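PDB 1HDF: spherulin-3A from Physarum polycephalum, which serves as a structural protein of the beta/gamma-crystallin family, its chain folded as a pair of Greek key motifs that bind calcium ions. Local coordinates for residues S48-G53 with S77-L82; T31-D36 with S93-T98; N55-I60 with F70-E75. One frame throughout, in Å; residues are numbered along the deposited sequence.

Interaction 1. Residues S48-G53 with S77-L82; sequences SSVKVG and SQVTDL. With CA (calcium ion), chain C.
Val50 and Val79 form an antiparallel hydrogen-bonded pair, the N of each bonded to the carbonyl O of the other, and their side chains meet on the face that also carries Val52 and Ser77. Val79 places CG1 between its backbone N and carbonyl carbon (chi1 40°), which puts this methyl 3.8 Å from Val50 CB. Val50 CG2 reaches the other way along the segment, to 4.0 Å from Leu82 CD1. Leu82 also brings CB and CG up against the carbonyl of Ser48, and its own N donates to Ser48 O at 2.7 Å, tying the loop after strand 77-79 to the start of strand 49-52.

On the opposite face Lys51 and Gln78 are a non-hydrogen-bonded pair. The lysine runs out extended beyond CG, and Gln78, bent at chi2 (-111°), crosses it and sets OE1 against its methylenes, Gln78 OE1 lying 3.4 Å from Lys51 CG. The ammonium end is engaged elsewhere: Lys51 NZ bonds Asn9 OD1, and the lysine makes a cation-pi contact with Phe23.

This is the seam where strand 77-79, from the second Greek key, completes the sheet built mainly by the first, the exchange that makes the crystallin domain a single intertwined sandwich. Val50 and Val52 both rest on Leu73 of the other sheet.

At one end Val52 N donates almost straight to Ser77 O (2.8 Å, 171°), while Ser77 OG lies 3.8 Å from Val52 CG2 and takes its own hydrogen bond with Glu74 O. At the other, Ser48 and Ser49 form a classic beta bulge opposite Tyr18. Ser49 OG turns to His20 O, whereas Ser48 OG binds calcium at 2.3 Å and is also bonded to Asn88 ND2; Lys19 O, Val46 O, Asp89 OD1 and two waters complete the ion's shell.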
# COMPACT_ATOMS: atom_id res chain seq x y z
N SER A 48 5.14 0.03 -26.18
CA SER A 48 5.54 -0.93 -27.20
C SER A 48 6.61 -1.93 -26.76
O SER A 48 6.72 -2.99 -27.36
CB SER A 48 5.99 -0.18 -28.45
OG SER A 48 4.91 0.58 -28.97
N SER A 49 7.39 -1.58 -25.74
CA SER A 49 8.43 -2.46 -25.21
C SER A 49 8.48 -2.36 -23.68
O SER A 49 8.11 -1.34 -23.10
CB SER A 49 9.80 -2.12 -25.81
OG SER A 49 10.23 -0.82 -25.45
N VAL A 50 8.94 -3.43 -23.02
CA VAL A 50 8.99 -3.46 -21.56
C VAL A 50 10.21 -4.16 -20.96
O VAL A 50 10.81 -5.04 -21.58
CB VAL A 50 7.72 -4.18 -21.01
CG1 VAL A 50 7.70 -4.11 -19.48
CG2 VAL A 50 6.47 -3.56 -21.60
N LYS A 51 10.57 -3.75 -19.75
CA LYS A 51 11.67 -4.34 -19.00
C LYS A 51 11.20 -4.54 -17.57
O LYS A 51 10.71 -3.61 -16.94
CB LYS A 51 12.89 -3.42 -19.02
CG LYS A 51 13.67 -3.39 -20.31
CD LYS A 51 14.88 -2.50 -20.17
CE LYS A 51 15.86 -2.67 -21.33
NZ LYS A 51 17.05 -1.77 -21.18
N VAL A 52 11.36 -5.75 -17.04
CA VAL A 52 10.95 -6.04 -15.67
C VAL A 52 12.18 -6.38 -14.83
O VAL A 52 13.02 -7.21 -15.23
CB VAL A 52 9.94 -7.22 -15.62
CG1 VAL A 52 9.33 -7.32 -14.22
CG2 VAL A 52 8.84 -7.03 -16.65
N GLY A 53 12.28 -5.75 -13.67
CA GLY A 53 13.42 -5.96 -12.80
C GLY A 53 13.48 -7.32 -12.12
O GLY A 53 12.54 -8.12 -12.23
N SER A 77 13.04 -9.75 -17.23
CA SER A 77 12.69 -10.06 -18.61
C SER A 77 12.41 -8.78 -19.38
O SER A 77 12.30 -7.70 -18.80
CB SER A 77 11.44 -10.93 -18.66
OG SER A 77 10.30 -10.14 -18.38
N GLN A 78 12.27 -8.91 -20.69
CA GLN A 78 11.96 -7.78 -21.55
C GLN A 78 11.37 -8.24 -22.86
O GLN A 78 11.69 -9.32 -23.36
CB GLN A 78 13.20 -6.96 -21.84
CG GLN A 78 14.47 -7.74 -21.80
CD GLN A 78 15.30 -7.32 -20.63
OE1 GLN A 78 15.63 -6.14 -20.49
NE2 GLN A 78 15.64 -8.27 -19.76
N VAL A 79 10.50 -7.41 -23.42
CA VAL A 79 9.87 -7.70 -24.69
C VAL A 79 10.13 -6.46 -25.55
O VAL A 79 9.70 -5.35 -25.21
CB VAL A 79 8.35 -7.95 -24.52
CG1 VAL A 79 7.77 -6.99 -23.50
CG2 VAL A 79 7.63 -7.81 -25.86
N THR A 80 10.87 -6.65 -26.65
CA THR A 80 11.23 -5.54 -27.53
C THR A 80 10.08 -5.04 -28.38
O THR A 80 10.10 -3.91 -28.86
CB THR A 80 12.38 -5.92 -28.49
OG1 THR A 80 11.92 -6.91 -29.41
CG2 THR A 80 13.56 -6.46 -27.72
N ASP A 81 9.07 -5.88 -28.57
CA ASP A 81 7.91 -5.50 -29.36
C ASP A 81 6.67 -6.21 -28.80
O ASP A 81 6.54 -7.43 -28.91
CB ASP A 81 8.13 -5.91 -30.81
CG ASP A 81 7.06 -5.39 -31.73
OD1 ASP A 81 5.90 -5.27 -31.30
OD2 ASP A 81 7.37 -5.11 -32.91
N LEU A 82 5.78 -5.43 -28.20
CA LEU A 82 4.56 -5.98 -27.60
C LEU A 82 3.55 -6.56 -28.59
O LEU A 82 2.57 -7.17 -28.18
CB LEU A 82 3.88 -4.92 -26.72
CG LEU A 82 4.49 -4.73 -25.33
CD1 LEU A 82 3.85 -3.54 -24.63
CD2 LEU A 82 4.28 -5.99 -24.52
CA CA C . 3.94 2.65 -29.04
O HOH W 1 14.87 -6.00 -17.62
O HOH W 2 2.88 4.83 -29.60
O HOH W 3 4.27 2.38 -31.64

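Interaction 2. Residues T31-D36 with S93-T98; sequences TGNVYD and SMIVAT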
# COMPACT_ATOMS: atom_id res chain seq x y z
N THR A 31 6.33 1.47 -10.32
CA THR A 31 6.46 0.59 -9.16
C THR A 31 5.04 0.49 -8.63
O THR A 31 4.19 1.31 -8.97
CB THR A 31 7.35 1.19 -8.06
OG1 THR A 31 6.70 2.34 -7.51
CG2 THR A 31 8.71 1.60 -8.62
N GLY A 32 4.77 -0.50 -7.80
CA GLY A 32 3.43 -0.66 -7.27
C GLY A 32 2.48 -0.92 -8.42
O GLY A 32 2.89 -1.43 -9.47
N ASN A 33 1.21 -0.58 -8.24
CA ASN A 33 0.21 -0.81 -9.28
C ASN A 33 -0.37 0.48 -9.84
O ASN A 33 -0.38 1.51 -9.18
CB ASN A 33 -0.93 -1.66 -8.73
CG ASN A 33 -0.44 -2.88 -7.97
OD1 ASN A 33 0.56 -3.48 -8.33
ND2 ASN A 33 -1.16 -3.25 -6.92
N VAL A 34 -0.84 0.41 -11.08
CA VAL A 34 -1.45 1.55 -11.74
C VAL A 34 -2.71 1.02 -12.38
O VAL A 34 -2.64 0.33 -13.40
CB VAL A 34 -0.51 2.14 -12.82
CG1 VAL A 34 -1.21 3.30 -13.55
CG2 VAL A 34 0.79 2.61 -12.18
N TYR A 35 -3.87 1.31 -11.78
CA TYR A 35 -5.15 0.80 -12.29
C TYR A 35 -5.71 1.54 -13.49
O TYR A 35 -6.72 1.11 -14.06
CB TYR A 35 -6.19 0.75 -11.17
CG TYR A 35 -6.58 2.09 -10.59
CD1 TYR A 35 -7.49 2.92 -11.25
CD2 TYR A 35 -6.02 2.54 -9.40
CE1 TYR A 35 -7.84 4.17 -10.71
CE2 TYR A 35 -6.36 3.78 -8.86
CZ TYR A 35 -7.26 4.59 -9.51
OH TYR A 35 -7.60 5.81 -8.96
N ASP A 36 -5.08 2.64 -13.87
CA ASP A 36 -5.53 3.39 -15.04
C ASP A 36 -4.41 4.26 -15.61
O ASP A 36 -4.09 5.32 -15.07
CB ASP A 36 -6.73 4.28 -14.69
CG ASP A 36 -7.48 4.75 -15.93
OD1 ASP A 36 -6.91 4.70 -17.05
OD2 ASP A 36 -8.64 5.18 -15.80
N SER A 93 -3.54 -0.64 -17.80
CA SER A 93 -3.38 -0.84 -16.36
C SER A 93 -2.28 -1.88 -16.16
O SER A 93 -1.94 -2.63 -17.08
CB SER A 93 -4.69 -1.29 -15.69
OG SER A 93 -5.15 -2.54 -16.16
N MSE A 94 -1.71 -1.93 -14.96
CA MSE A 94 -0.64 -2.86 -14.71
C MSE A 94 -0.42 -3.07 -13.22
O MSE A 94 -0.62 -2.16 -12.42
CB MSE A 94 0.64 -2.35 -15.38
CG MSE A 94 1.89 -3.18 -15.12
SE MSE A 94 3.42 -2.63 -16.18
CE MSE A 94 3.98 -1.12 -15.13
N ILE A 95 -0.02 -4.29 -12.86
CA ILE A 95 0.28 -4.66 -11.48
C ILE A 95 1.75 -5.06 -11.40
O ILE A 95 2.24 -5.87 -12.20
CB ILE A 95 -0.57 -5.88 -11.01
CG1 ILE A 95 -2.02 -5.46 -10.80
CG2 ILE A 95 -0.01 -6.44 -9.72
CD1 ILE A 95 -2.95 -6.60 -10.44
N VAL A 96 2.47 -4.46 -10.46
CA VAL A 96 3.88 -4.77 -10.27
C VAL A 96 4.00 -5.40 -8.89
O VAL A 96 3.72 -4.74 -7.88
CB VAL A 96 4.77 -3.50 -10.33
CG1 VAL A 96 6.22 -3.88 -10.12
CG2 VAL A 96 4.59 -2.79 -11.67
N ALA A 97 4.40 -6.66 -8.85
CA ALA A 97 4.52 -7.37 -7.58
C ALA A 97 5.91 -7.98 -7.40
O ALA A 97 6.50 -8.51 -8.34
CB ALA A 97 3.46 -8.46 -7.50
N THR A 98 6.42 -7.89 -6.17
CA THR A 98 7.74 -8.42 -5.86
C THR A 98 7.71 -9.56 -4.86
O THR A 98 6.70 -9.83 -4.22
CB THR A 98 8.65 -7.33 -5.27
OG1 THR A 98 8.20 -7.01 -3.94
CG2 THR A 98 8.61 -6.07 -6.14
O HOH W 4 1.61 -4.92 -6.24
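Val34 and Met94 pair in antiparallel, hydrogen-bonded fashion, with Val34 N donating to Met94 O at 2.9 Å and almost straight (177°), and Met94 N returning the bond to Val34 O. Past this pair the backbone bonding weakens: Gly32 O makes a weak bond with Val96 N, and the side chain of Asn33 gives that N-H a better acceptor. A chi1 of -48° keeps CG beside the backbone N and lets Asn33 OD1 accept from Val96 N at 3.0 Å, the donor lying in the plane of the amide carbonyl. A water lies within hydrogen-bonding distance of both Asn33 OD1 (2.7 Å) and Val96 O. Ile95 CG2 flanks the same amide oxygen, 3.3 Å from Asn33 OD1, while Val96 CB and CG2 lie against the Gly32 carbonyl. Replacing Asn33 with a leucine would probably leave Val96 N with just the weak bond to Gly32 O and the water without one of its partners. At the far end Ser93 CB touches the carbonyls of Val34 and Tyr35, and its OG is bonded to Asp63 O and Phe66 N. On the face opposite Asn33 and Ile95, the selenomethionine Met94 lies with Val34 and reaches Val15, Leu17, Val30 and Ile60 between the sheets. Asn33 and Ile95 instead meet Ala97 and Phe59 of the second subunit. Strand 33-34 of the first Greek key thus edges the sheet built mainly by the second, the strand exchange characteristic of the beta/gamma-crystallin domain.

Interaction 3. Residues N55-I60 with F70-E75; sequences NTKAFI and FIRLEE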
# COMPACT_ATOMS: atom_id res chain seq x y z
N ASN A 55 13.42 -10.32 -9.24
CA ASN A 55 12.44 -10.65 -8.22
C ASN A 55 11.16 -9.86 -8.37
O ASN A 55 10.55 -9.46 -7.38
CB ASN A 55 13.01 -10.39 -6.83
CG ASN A 55 14.04 -11.42 -6.44
OD1 ASN A 55 14.40 -11.54 -5.27
ND2 ASN A 55 14.51 -12.18 -7.42
N THR A 56 10.75 -9.63 -9.61
CA THR A 56 9.55 -8.87 -9.87
C THR A 56 8.67 -9.50 -10.93
O THR A 56 9.16 -10.09 -11.89
CB THR A 56 9.90 -7.43 -10.33
OG1 THR A 56 10.76 -6.81 -9.37
CG2 THR A 56 8.64 -6.60 -10.49
N LYS A 57 7.36 -9.40 -10.75
CA LYS A 57 6.43 -9.92 -11.74
C LYS A 57 5.63 -8.71 -12.21
O LYS A 57 5.39 -7.78 -11.43
CB LYS A 57 5.47 -10.94 -11.13
CG LYS A 57 5.50 -12.31 -11.77
CD LYS A 57 6.79 -13.05 -11.43
CE LYS A 57 6.65 -14.53 -11.70
NZ LYS A 57 7.83 -15.28 -11.18
N ALA A 58 5.25 -8.71 -13.47
CA ALA A 58 4.46 -7.61 -14.01
C ALA A 58 3.27 -8.17 -14.77
O ALA A 58 3.41 -9.11 -15.55
CB ALA A 58 5.32 -6.76 -14.92
N PHE A 59 2.10 -7.60 -14.52
CA PHE A 59 0.89 -8.02 -15.20
C PHE A 59 0.31 -6.82 -15.95
O PHE A 59 -0.12 -5.84 -15.34
CB PHE A 59 -0.12 -8.57 -14.18
CG PHE A 59 0.38 -9.77 -13.41
CD1 PHE A 59 1.24 -9.61 -12.33
CD2 PHE A 59 0.02 -11.06 -13.80
CE1 PHE A 59 1.73 -10.72 -11.63
CE2 PHE A 59 0.51 -12.17 -13.11
CZ PHE A 59 1.36 -12.00 -12.02
N ILE A 60 0.33 -6.89 -17.27
CA ILE A 60 -0.17 -5.81 -18.11
C ILE A 60 -1.56 -6.15 -18.65
O ILE A 60 -1.78 -7.24 -19.16
CB ILE A 60 0.81 -5.54 -19.26
CG1 ILE A 60 1.08 -6.84 -20.02
CG2 ILE A 60 2.10 -4.96 -18.72
CD1 ILE A 60 1.99 -6.67 -21.22
N PHE A 70 -4.69 -10.00 -20.85
CA PHE A 70 -3.49 -9.63 -20.13
C PHE A 70 -2.48 -10.77 -20.16
O PHE A 70 -2.79 -11.87 -20.60
CB PHE A 70 -3.85 -9.27 -18.69
CG PHE A 70 -4.37 -10.43 -17.89
CD1 PHE A 70 -5.72 -10.78 -17.91
CD2 PHE A 70 -3.50 -11.20 -17.11
CE1 PHE A 70 -6.19 -11.86 -17.18
CE2 PHE A 70 -3.96 -12.28 -16.38
CZ PHE A 70 -5.31 -12.62 -16.41
N ILE A 71 -1.26 -10.49 -19.70
CA ILE A 71 -0.22 -11.51 -19.63
C ILE A 71 0.73 -11.22 -18.47
O ILE A 71 0.88 -10.08 -18.03
CB ILE A 71 0.64 -11.57 -20.92
CG1 ILE A 71 1.39 -10.24 -21.12
CG2 ILE A 71 -0.24 -11.91 -22.13
CD1 ILE A 71 2.49 -10.31 -22.16
N ARG A 72 1.38 -12.28 -17.99
CA ARG A 72 2.33 -12.15 -16.90
C ARG A 72 3.75 -11.98 -17.45
O ARG A 72 4.16 -12.70 -18.37
CB ARG A 72 2.27 -13.40 -16.02
CG ARG A 72 3.44 -13.53 -15.05
CD ARG A 72 3.29 -14.79 -14.21
NE ARG A 72 3.12 -15.97 -15.05
CZ ARG A 72 2.63 -17.13 -14.61
NH1 ARG A 72 2.27 -17.26 -13.34
NH2 ARG A 72 2.49 -18.15 -15.46
N LEU A 73 4.49 -11.03 -16.90
CA LEU A 73 5.87 -10.81 -17.32
C LEU A 73 6.78 -11.28 -16.19
O LEU A 73 6.61 -10.87 -15.04
CB LEU A 73 6.13 -9.34 -17.66
CG LEU A 73 5.35 -8.84 -18.89
CD1 LEU A 73 5.87 -7.46 -19.29
CD2 LEU A 73 5.50 -9.83 -20.06
N GLU A 74 7.73 -12.14 -16.52
CA GLU A 74 8.66 -12.71 -15.55
C GLU A 74 9.76 -11.76 -15.13
O GLU A 74 10.11 -10.83 -15.85
CB GLU A 74 9.30 -13.97 -16.16
CG GLU A 74 8.32 -15.02 -16.60
CD GLU A 74 7.52 -15.57 -15.44
OE1 GLU A 74 8.13 -15.86 -14.40
OE2 GLU A 74 6.30 -15.71 -15.55
N GLU A 75 10.32 -12.00 -13.95
CA GLU A 75 11.41 -11.17 -13.43
C GLU A 75 12.55 -11.12 -14.44
O GLU A 75 12.74 -12.04 -15.22
CB GLU A 75 11.95 -11.75 -12.12
CG GLU A 75 12.36 -13.21 -12.21
CD GLU A 75 11.23 -14.17 -11.87
OE1 GLU A 75 10.06 -13.84 -12.17
OE2 GLU A 75 11.50 -15.26 -11.32
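Ala58 and Leu73 sit opposite each other in the beta hairpin that opens the second Greek key, with Leu73 N bonded to Ala58 O at 2.6 Å. Their side chains meet as well, Ala58 CB lying 3.8 Å from Leu73 CB. On the same face Ile60 and Ile71 lie side by side, Ile60 CG1 to Ile71 CG1 at 3.6 Å, although their backbone bonds are weak.

The other face carries Phe59 and Arg72, which point the same way. Arg72 runs its CB, CG and CD along the phenyl ring, Arg72 CB 3.6 Å from Phe59 CE2, before bending at chi3 (54°); ring and guanidinium planes end 53° apart. Nearby, Lys57 NZ makes a salt bridge to the syn lone pair of Glu75 OE1 (2.8 Å). A weak one runs from the same ammonium to Glu74 OE1, while Arg72 NE and Glu74 OE2 attract each other by charge alone.

Farther out, strand 49-52 backs the Ala58 face, Val52 meeting Ala58. The charged side faces the second subunit, where Asn67 OD1 bonds Lys57 NZ, and Gly68 O and Phe66 O both accept from Arg72 NH1.

How the interactions relate
The three contacts stand in two facing sheets. Interactions 2 and 3 share one: strands 93-98 and 56-61 are neighbours there, with probable hydrogen bonds from Phe59 N to Ile95 O (2.9 Å) and from Lys57 N to Ala97 O (2.7 Å), and both contacts reach the second subunit. Interaction 1 belongs to the other sheet and packs against interaction 3, Val50 CG1 lying 3.8 Å from Leu73 CD1. The centres of interactions 1 and 2 are about 15 Å apart, on opposite sides of the chain's centre. Calcium is bound directly in interaction 1; the side chain of Ser93 in interaction 2 is about 8 Å from a calcium ion.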